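L-lactate dehydrogenase (Trichomonas vaginalis, PDB 4UUL) catalyses the NADH-dependent interconversion of pyruvate and L-lactate, as an enzyme of the lactate/malate dehydrogenase superfamily. Local coordinates at residues A4-I9 and Y36-D41; L8-A13 and A83-S88; D193-T198 and N306-E311. The protein carries 1 engineered substitution. One frame throughout, in Å; residues are numbered along the deposited sequence. Where two conformers were deposited one is given.

Contact 1 (A4-I9 and Y36-D41); sequences AAHVLI and YLHLLD
The first beta-alpha-beta unit of the Rossmann fold brings H6 and H38 together, on parallel strands 5-10 and 35-40. H6 ND1 and H38 NE2 lie 2.8 Å apart in a nearly straight hydrogen bond (163°), the imidazoles touching along their edges. H38 ND1 is hydrogen-bonded to A75 O, so both ring nitrogens are engaged; since a carbonyl only accepts, ND1 carries a proton, and in a neutral ring NE2 is probably the acceptor from H6 ND1. Y36 CB sits over the H6 imidazole face, 3.7 Å from the ring centroid, a CH-pi contact. With CG anti to the backbone N (chi1 -177°), the phenol ring is carried past H6, its plane 20° from the imidazole's and offset too far for much overlap. Y36 CE1 also lies over one face of the H38 ring, 3.6 Å above its plane and toward the rim, completing an aromatic cluster on one sheet face. The opposite face is aliphatic: V7 CB meets L37 CD2 at 4.0 Å, while I9 and L39 run alongside each other in the same direction, I9 CD1 4.1 Å from L39 CD2. Helix 15-25 covers I9 and L37. Five backbone bonds alternate between the strands, from Y36 N to A5 O through to L40 N to I9 O. This is the parallel ladder of a Rossmann nucleotide-binding domain, leading to D41, an NADH-binding residue.

Contact 2 (L8-A13 and A83-S88); sequences LITGAA and AFLVAS
T10 lays its methyl CG2 against L85 CD2, 3.7 Å away, while its hydroxyl serves the turn that follows strand 82-85. A chi1 of 69° tucks OG1 over the main chain, facing that turn. There it accepts a hydrogen bond from A87 N at 3.0 Å, with an N-H...O angle of 165°; the bond from V86 N is weak. A water 2.7 Å from T10 OG1 donates to A87 O, so the hydroxyl and the water together engage both backbone polar groups of A87. L85 is the centre of an inverse gamma turn, whose bond from V86 N to F84 O is weak; F84 O also accepts from T10 N. Beyond T10 the chain bends at G11, whose phi is positive (58°), and A87 CB comes to 3.5 Å from G11 N. Earlier the pairing is regular and parallel, with F84 N donating to L8 O. L8 CB and A83 CB pack on one face, and I9 CG1 approaches F84 CD1 on the other, where helix 15-25 also covers the phenylalanine. Past the paired F84, the T10 hydroxyl therefore carries the link on to V86 and A87, tying the glycine-rich loop, part of the predicted NAD(+) site, to the turn before S88.

Contact 3 (D193-T198 and N306-E311); sequences DLTQAT and NDWLRE
L309 CD2 comes within 3.5 Å of D193 OD2 and 3.6 Å of Q196 NE2, joining the start of helix 307-337 to the loop between strands 191-193 and 198-201 in the C-terminal alpha/beta domain. A chi1 of -176° swings the L309 isobutyl group away from the main-chain N and toward the loop, where it crosses D193 and Q196 at about a right angle. The carboxylate of D193 organises that loop. OD1 receives T195 OG1 through its syn lone pair at 2.7 Å and T195 N from above the carboxylate plane, the latter closing an Asx turn. OD2 uses its own syn lone pair for Q196 NE2, in a nearly straight bond of 3.0 Å with the acceptor in the amide plane; W183 NE1 is a further partner of OD2. Q196 holds chi1 at -29°, off a staggered value, and bends at chi2 to bring NE2 to D193 OD2 and K304 O. A chi1 of 70° turns T195 OG1 back to D193 and leaves CG2 facing the helix, 3.9 Å from both N306 ND2 and W308 CE3. D193 OD1 lies at the indole edge, 3.8 Å from W308 CZ3. N306 is the N-cap, its OD1 accepting from L309 N. No direct hydrogen bond crosses. D193 thus spends its polarity within the loop and on W183; the helix meets it through leucine carbon and an indole edge, and a water links T195 OG1 to N306 N.

Contacts 1 and 2 are successive pairings of one parallel sheet: strand 5-10 lies between strands 35-40 and 82-85, both contacts use L8 and I9, and their centres are 9 Å apart. They also meet directly at the strand ends, where D41 OD2 of contact 1 is 2.9 Å from A13 N of contact 2, a probable hydrogen bond, and L40 O is 3.0 Å from A12 N. This junction joins D41, which binds NADH in other crystals of this protein, to the glycine-rich loop predicted to bind NAD(+); no cofactor is bound in this apo chain. Contact 3 belongs to the C-terminal domain, away from the cofactor site; its centre is about 39 Å from that of contact 1 and about 34 Å from that of contact 2.

Contact 1 (A4-I9 and Y36-D41)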
loop_
_atom_site.group_PDB
_atom_site.type_symbol
_atom_site.label_atom_id
_atom_site.label_comp_id
_atom_site.label_asym_id
_atom_site.label_seq_id
_atom_site.Cartn_x
_atom_site.Cartn_y
_atom_site.Cartn_z
ATOM N N ALA B 4 -20.564 5.121 -7.492
ATOM C CA ALA B 4 -19.305 5.024 -6.796
ATOM C C ALA B 4 -19.455 5.597 -5.385
ATOM O O ALA B 4 -20.176 6.560 -5.161
ATOM C CB ALA B 4 -18.240 5.774 -7.491
ATOM N N ALA B 5 -18.714 5.019 -4.460
ATOM C CA ALA B 5 -18.633 5.542 -3.117
ATOM C C ALA B 5 -17.620 6.670 -3.084
ATOM O O ALA B 5 -16.529 6.550 -3.611
ATOM C CB ALA B 5 -18.190 4.417 -2.177
ATOM N N HIS B 6 -17.984 7.772 -2.429
ATOM C CA HIS B 6 -17.131 8.930 -2.338
ATOM C C HIS B 6 -16.378 8.947 -1.028
ATOM O O HIS B 6 -16.974 8.980 0.055
ATOM C CB HIS B 6 -17.953 10.206 -2.557
ATOM C CG HIS B 6 -18.284 10.430 -3.991
ATOM N ND1 HIS B 6 -17.840 11.516 -4.712
ATOM C CD2 HIS B 6 -19.021 9.682 -4.854
ATOM C CE1 HIS B 6 -18.256 11.407 -5.974
ATOM N NE2 HIS B 6 -18.987 10.312 -6.073
ATOM N N VAL B 7 -15.051 8.945 -1.103
ATOM C CA VAL B 7 -14.179 8.783 0.048
ATOM C C VAL B 7 -13.250 9.961 0.157
ATOM O O VAL B 7 -12.489 10.239 -0.751
ATOM C CB VAL B 7 -13.319 7.491 -0.137
ATOM C CG1 VAL B 7 -12.370 7.334 1.038
ATOM C CG2 VAL B 7 -14.198 6.268 -0.348
ATOM N N LEU B 8 -13.287 10.625 1.309
ATOM C CA LEU B 8 -12.390 11.743 1.591
ATOM C C LEU B 8 -11.160 11.255 2.367
ATOM O O LEU B 8 -11.267 10.496 3.324
ATOM C CB LEU B 8 -13.105 12.794 2.435
ATOM C CG LEU B 8 -12.240 13.893 3.039
ATOM C CD1 LEU B 8 -11.539 14.754 1.977
ATOM C CD2 LEU B 8 -13.047 14.761 3.964
ATOM N N ILE B 9 -9.988 11.737 1.962
ATOM C CA ILE B 9 -8.751 11.624 2.724
ATOM C C ILE B 9 -8.187 13.024 2.906
ATOM O O ILE B 9 -7.948 13.713 1.929
ATOM C CB ILE B 9 -7.695 10.734 2.013
ATOM C CG1 ILE B 9 -8.277 9.342 1.720
ATOM C CG2 ILE B 9 -6.433 10.662 2.843
ATOM C CD1 ILE B 9 -7.395 8.534 0.756
ATOM N N TYR B 36 -14.616 6.979 -5.608
ATOM C CA TYR B 36 -14.264 8.295 -6.104
ATOM C C TYR B 36 -13.559 9.020 -4.942
ATOM O O TYR B 36 -14.151 9.159 -3.865
ATOM C CB TYR B 36 -15.488 9.101 -6.583
ATOM C CG TYR B 36 -15.114 10.434 -7.165
ATOM C CD1 TYR B 36 -14.793 11.503 -6.335
ATOM C CD2 TYR B 36 -15.149 10.658 -8.530
ATOM C CE1 TYR B 36 -14.490 12.746 -6.838
ATOM C CE2 TYR B 36 -14.851 11.908 -9.052
ATOM C CZ TYR B 36 -14.498 12.944 -8.194
ATOM O OH TYR B 36 -14.191 14.178 -8.712
ATOM N N LEU B 37 -12.275 9.369 -5.118
ATOM C CA LEU B 37 -11.446 9.899 -4.011
ATOM C C LEU B 37 -11.480 11.412 -3.994
ATOM O O LEU B 37 -11.199 12.065 -4.976
ATOM C CB LEU B 37 -10.004 9.400 -4.130
ATOM C CG LEU B 37 -9.828 7.878 -4.053
ATOM C CD1 LEU B 37 -8.383 7.547 -4.242
ATOM C CD2 LEU B 37 -10.341 7.387 -2.769
ATOM N N HIS B 38 -11.814 11.949 -2.832
ATOM C CA HIS B 38 -11.669 13.388 -2.547
ATOM C C HIS B 38 -10.397 13.534 -1.726
ATOM O O HIS B 38 -10.280 12.947 -0.649
ATOM C CB HIS B 38 -12.855 13.894 -1.768
ATOM C CG HIS B 38 -14.159 13.798 -2.488
ATOM N ND1 HIS B 38 -14.925 14.904 -2.774
ATOM C CD2 HIS B 38 -14.881 12.735 -2.921
ATOM C CE1 HIS B 38 -16.044 14.528 -3.374
ATOM N NE2 HIS B 38 -16.034 13.218 -3.500
ATOM N N LEU B 39 -9.416 14.247 -2.286
ATOM C CA LEU B 39 -8.068 14.312 -1.737
ATOM C C LEU B 39 -7.779 15.748 -1.351
ATOM O O LEU B 39 -7.594 16.615 -2.218
ATOM C CB LEU B 39 -7.066 13.793 -2.774
ATOM C CG LEU B 39 -7.355 12.380 -3.268
ATOM C CD1 LEU B 39 -6.478 12.038 -4.438
ATOM C CD2 LEU B 39 -7.087 11.370 -2.169
ATOM N N LEU B 40 -7.794 16.037 -0.040
ATOM C CA LEU B 40 -7.674 17.382 0.477
ATOM C C LEU B 40 -6.319 17.615 1.094
ATOM O O LEU B 40 -5.825 16.789 1.869
ATOM C CB LEU B 40 -8.766 17.647 1.520
ATOM C CG LEU B 40 -8.770 18.992 2.234
ATOM C CD1 LEU B 40 -9.040 20.138 1.264
ATOM C CD2 LEU B 40 -9.770 19.010 3.405
ATOM N N ASP B 41 -5.708 18.757 0.763
ATOM C CA ASP B 41 -4.494 19.195 1.456
ATOM C C ASP B 41 -4.381 20.717 1.320
ATOM O O ASP B 41 -5.320 21.349 0.861
ATOM C CB ASP B 41 -3.252 18.402 1.004
ATOM C CG ASP B 41 -2.246 18.151 2.111
ATOM O OD1 ASP B 41 -2.020 19.066 2.925
ATOM O OD2 ASP B 41 -1.714 17.012 2.184
#

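Contact 2 (L8-A13 and A83-S88)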
loop_
_atom_site.group_PDB
_atom_site.type_symbol
_atom_site.label_atom_id
_atom_site.label_comp_id
_atom_site.label_asym_id
_atom_site.label_seq_id
_atom_site.Cartn_x
_atom_site.Cartn_y
_atom_site.Cartn_z
ATOM N N LEU B 8 -13.287 10.625 1.309
ATOM C CA LEU B 8 -12.390 11.743 1.591
ATOM C C LEU B 8 -11.160 11.255 2.367
ATOM O O LEU B 8 -11.267 10.496 3.324
ATOM C CB LEU B 8 -13.105 12.794 2.435
ATOM C CG LEU B 8 -12.240 13.893 3.039
ATOM C CD1 LEU B 8 -11.539 14.754 1.977
ATOM C CD2 LEU B 8 -13.047 14.761 3.964
ATOM N N ILE B 9 -9.988 11.737 1.962
ATOM C CA ILE B 9 -8.751 11.624 2.724
ATOM C C ILE B 9 -8.187 13.024 2.906
ATOM O O ILE B 9 -7.948 13.713 1.929
ATOM C CB ILE B 9 -7.695 10.734 2.013
ATOM C CG1 ILE B 9 -8.277 9.342 1.720
ATOM C CG2 ILE B 9 -6.433 10.662 2.843
ATOM C CD1 ILE B 9 -7.395 8.534 0.756
ATOM N N THR B 10 -8.073 13.478 4.162
ATOM C CA THR B 10 -7.434 14.744 4.448
ATOM C C THR B 10 -5.948 14.554 4.620
ATOM O O THR B 10 -5.475 13.441 4.831
ATOM C CB THR B 10 -8.037 15.440 5.701
ATOM O OG1 THR B 10 -7.674 14.658 6.824
ATOM C CG2 THR B 10 -9.518 15.596 5.538
ATOM N N GLY B 11 -5.161 15.628 4.517
ATOM C CA GLY B 11 -3.703 15.448 4.535
ATOM C C GLY B 11 -3.219 14.528 3.429
ATOM O O GLY B 11 -2.254 13.782 3.590
ATOM N N ALA B 12 -3.912 14.563 2.291
ATOM C CA ALA B 12 -3.754 13.511 1.295
ATOM C C ALA B 12 -2.382 13.421 0.683
ATOM O O ALA B 12 -2.058 12.380 0.149
ATOM C CB ALA B 12 -4.830 13.608 0.232
ATOM N N ALA B 13 -1.615 14.499 0.733
ATOM C CA ALA B 13 -0.278 14.509 0.154
ATOM C C ALA B 13 0.786 13.850 1.016
ATOM O O ALA B 13 1.909 13.650 0.590
ATOM C CB ALA B 13 0.126 15.920 -0.171
ATOM N N ALA B 83 -14.906 9.289 5.461
ATOM C CA ALA B 83 -13.789 10.164 5.548
ATOM C C ALA B 83 -12.743 9.593 6.454
ATOM O O ALA B 83 -13.014 9.070 7.539
ATOM C CB ALA B 83 -14.227 11.525 6.126
ATOM N N PHE B 84 -11.493 9.736 6.010
ATOM C CA PHE B 84 -10.298 9.428 6.790
ATOM C C PHE B 84 -9.670 10.778 7.157
ATOM O O PHE B 84 -9.037 11.433 6.313
ATOM C CB PHE B 84 -9.336 8.585 5.971
ATOM C CG PHE B 84 -9.852 7.210 5.650
ATOM C CD1 PHE B 84 -10.665 6.980 4.544
ATOM C CD2 PHE B 84 -9.512 6.138 6.458
ATOM C CE1 PHE B 84 -11.117 5.725 4.254
ATOM C CE2 PHE B 84 -9.982 4.853 6.127
ATOM C CZ PHE B 84 -10.774 4.673 5.022
ATOM N N LEU B 85 -9.881 11.189 8.421
ATOM C CA LEU B 85 -9.377 12.503 8.882
ATOM C C LEU B 85 -7.970 12.276 9.419
ATOM O O LEU B 85 -7.744 12.077 10.632
ATOM C CB LEU B 85 -10.307 13.121 9.910
ATOM C CG LEU B 85 -11.691 13.443 9.427
ATOM C CD1 LEU B 85 -12.442 14.184 10.487
ATOM C CD2 LEU B 85 -11.799 14.162 8.095
ATOM N N VAL B 86 -7.013 12.308 8.501
ATOM C CA VAL B 86 -5.609 12.043 8.800
ATOM C C VAL B 86 -4.892 13.305 9.239
ATOM O O VAL B 86 -4.072 13.288 10.156
ATOM C CB VAL B 86 -4.904 11.496 7.533
ATOM C CG1 VAL B 86 -3.414 11.352 7.718
ATOM C CG2 VAL B 86 -5.558 10.154 7.178
ATOM N N ALA B 87 -5.206 14.427 8.591
ATOM C CA ALA B 87 -4.526 15.692 8.858
ATOM C C ALA B 87 -4.805 16.144 10.284
ATOM O O ALA B 87 -5.930 16.085 10.754
ATOM C CB ALA B 87 -4.990 16.799 7.859
ATOM N N SER B 88 -3.796 16.749 10.901
ATOM C CA SER B 88 -3.927 17.397 12.202
ATOM C C SER B 88 -2.741 18.358 12.350
ATOM O O SER B 88 -1.825 18.341 11.559
ATOM C CB SER B 88 -3.927 16.374 13.301
ATOM O OG SER B 88 -2.708 15.723 13.393
HETATM O O HOH W 1 -8.238 15.761 9.213
#

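Contact 3 (D193-T198 and N306-E311)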
loop_
_atom_site.group_PDB
_atom_site.type_symbol
_atom_site.label_atom_id
_atom_site.label_comp_id
_atom_site.label_asym_id
_atom_site.label_seq_id
_atom_site.Cartn_x
_atom_site.Cartn_y
_atom_site.Cartn_z
ATOM N N ASP B 193 -5.185 -3.792 27.665
ATOM C CA ASP B 193 -5.755 -4.775 28.570
ATOM C C ASP B 193 -5.541 -6.199 28.075
ATOM O O ASP B 193 -5.996 -6.563 26.967
ATOM C CB ASP B 193 -7.248 -4.494 28.662
ATOM C CG ASP B 193 -8.027 -5.479 29.535
ATOM O OD1 ASP B 193 -7.434 -6.100 30.432
ATOM O OD2 ASP B 193 -9.258 -5.581 29.309
ATOM N N LEU B 194 -4.817 -6.977 28.859
ATOM C CA LEU B 194 -4.610 -8.384 28.630
ATOM C C LEU B 194 -5.441 -9.255 29.531
ATOM O O LEU B 194 -5.294 -10.481 29.471
ATOM C CB LEU B 194 -3.132 -8.733 28.796
ATOM C CG LEU B 194 -2.170 -8.022 27.846
ATOM C CD1 LEU B 194 -0.721 -8.523 28.029
ATOM C CD2 LEU B 194 -2.624 -8.077 26.358
ATOM N N THR B 195 -6.247 -8.670 30.407
ATOM C CA THR B 195 -6.956 -9.469 31.434
ATOM C C THR B 195 -8.093 -10.340 30.915
ATOM O O THR B 195 -8.528 -11.240 31.631
ATOM C CB THR B 195 -7.457 -8.619 32.601
ATOM O OG1 THR B 195 -8.513 -7.789 32.167
ATOM C CG2 THR B 195 -6.352 -7.787 33.179
ATOM N N GLN B 196 -8.564 -10.087 29.687
ATOM C CA GLN B 196 -9.557 -10.947 29.053
ATOM C C GLN B 196 -8.904 -11.987 28.157
ATOM O O GLN B 196 -9.546 -12.952 27.762
ATOM C CB GLN B 196 -10.496 -10.175 28.139
ATOM C CG GLN B 196 -10.758 -8.717 28.509
ATOM C CD GLN B 196 -11.538 -8.538 29.796
ATOM O OE1 GLN B 196 -12.333 -9.422 30.239
ATOM N NE2 GLN B 196 -11.389 -7.363 30.376
ATOM N N ALA B 197 -7.634 -11.796 27.831
ATOM C CA ALA B 197 -7.079 -12.463 26.666
ATOM C C ALA B 197 -6.799 -13.943 26.895
ATOM O O ALA B 197 -6.376 -14.375 27.985
ATOM C CB ALA B 197 -5.810 -11.772 26.239
ATOM N N THR B 198 -7.030 -14.710 25.844
ATOM C CA THR B 198 -6.719 -16.128 25.852
ATOM C C THR B 198 -5.837 -16.458 24.656
ATOM O O THR B 198 -5.697 -15.667 23.726
ATOM C CB THR B 198 -7.972 -17.015 25.784
ATOM O OG1 THR B 198 -8.809 -16.610 24.688
ATOM C CG2 THR B 198 -8.761 -16.944 27.103
ATOM N N ASN B 306 -11.826 -6.235 36.484
ATOM C CA ASN B 306 -11.185 -6.475 37.763
ATOM C C ASN B 306 -10.747 -5.140 38.352
ATOM O O ASN B 306 -10.953 -4.086 37.758
ATOM C CB ASN B 306 -10.063 -7.539 37.725
ATOM C CG ASN B 306 -8.855 -7.122 36.930
ATOM O OD1 ASN B 306 -8.682 -5.959 36.531
ATOM N ND2 ASN B 306 -8.001 -8.090 36.653
ATOM N N ASP B 307 -10.205 -5.149 39.557
ATOM C CA ASP B 307 -9.872 -3.900 40.234
ATOM C C ASP B 307 -8.835 -3.116 39.449
ATOM O O ASP B 307 -8.924 -1.910 39.336
ATOM C CB ASP B 307 -9.358 -4.149 41.673
ATOM C CG ASP B 307 -10.431 -4.609 42.604
ATOM O OD1 ASP B 307 -11.620 -4.469 42.271
ATOM O OD2 ASP B 307 -10.075 -5.107 43.682
ATOM N N TRP B 308 -7.859 -3.790 38.871
ATOM C CA TRP B 308 -6.854 -3.128 38.058
ATOM C C TRP B 308 -7.495 -2.422 36.877
ATOM O O TRP B 308 -7.261 -1.235 36.637
ATOM C CB TRP B 308 -5.805 -4.129 37.558
ATOM C CG TRP B 308 -4.814 -3.524 36.585
ATOM C CD1 TRP B 308 -3.667 -2.858 36.902
ATOM C CD2 TRP B 308 -4.889 -3.519 35.147
ATOM N NE1 TRP B 308 -3.030 -2.422 35.753
ATOM C CE2 TRP B 308 -3.757 -2.816 34.671
ATOM C CE3 TRP B 308 -5.800 -4.026 34.233
ATOM C CZ2 TRP B 308 -3.500 -2.626 33.323
ATOM C CZ3 TRP B 308 -5.530 -3.850 32.872
ATOM C CH2 TRP B 308 -4.405 -3.130 32.450
ATOM N N LEU B 309 -8.344 -3.121 36.150
ATOM C CA LEU B 309 -8.967 -2.541 34.973
ATOM C C LEU B 309 -9.890 -1.411 35.355
ATOM O O LEU B 309 -9.953 -0.377 34.663
ATOM C CB LEU B 309 -9.685 -3.627 34.142
ATOM C CG LEU B 309 -10.288 -3.100 32.821
ATOM C CD1 LEU B 309 -9.258 -2.379 31.927
ATOM C CD2 LEU B 309 -10.940 -4.246 32.051
ATOM N N ARG B 310 -10.600 -1.550 36.467
ATOM C CA ARG B 310 -11.530 -0.481 36.889
ATOM C C ARG B 310 -10.761 0.818 37.077
ATOM O O ARG B 310 -11.167 1.878 36.619
ATOM C CB ARG B 310 -12.217 -0.873 38.201
ATOM C CG ARG B 310 -13.255 0.147 38.754
ATOM C CD ARG B 310 -14.506 0.124 37.920
ATOM N NE ARG B 310 -14.442 1.078 36.826
ATOM C CZ ARG B 310 -15.200 1.014 35.735
ATOM N NH1 ARG B 310 -16.041 0.001 35.540
ATOM N NH2 ARG B 310 -15.105 1.932 34.810
ATOM N N GLU B 311 -9.647 0.741 37.789
ATOM C CA GLU B 311 -8.838 1.900 38.062
ATOM C C GLU B 311 -8.296 2.491 36.756
ATOM O O GLU B 311 -8.326 3.706 36.559
ATOM C CB GLU B 311 -7.718 1.560 39.067
ATOM C CG GLU B 311 -6.853 2.756 39.479
ATOM C CD GLU B 311 -5.777 2.411 40.496
ATOM O OE1 GLU B 311 -5.855 1.323 41.115
ATOM O OE2 GLU B 311 -4.857 3.240 40.686
HETATM O O HOH W 2 -10.492 -7.426 34.054
#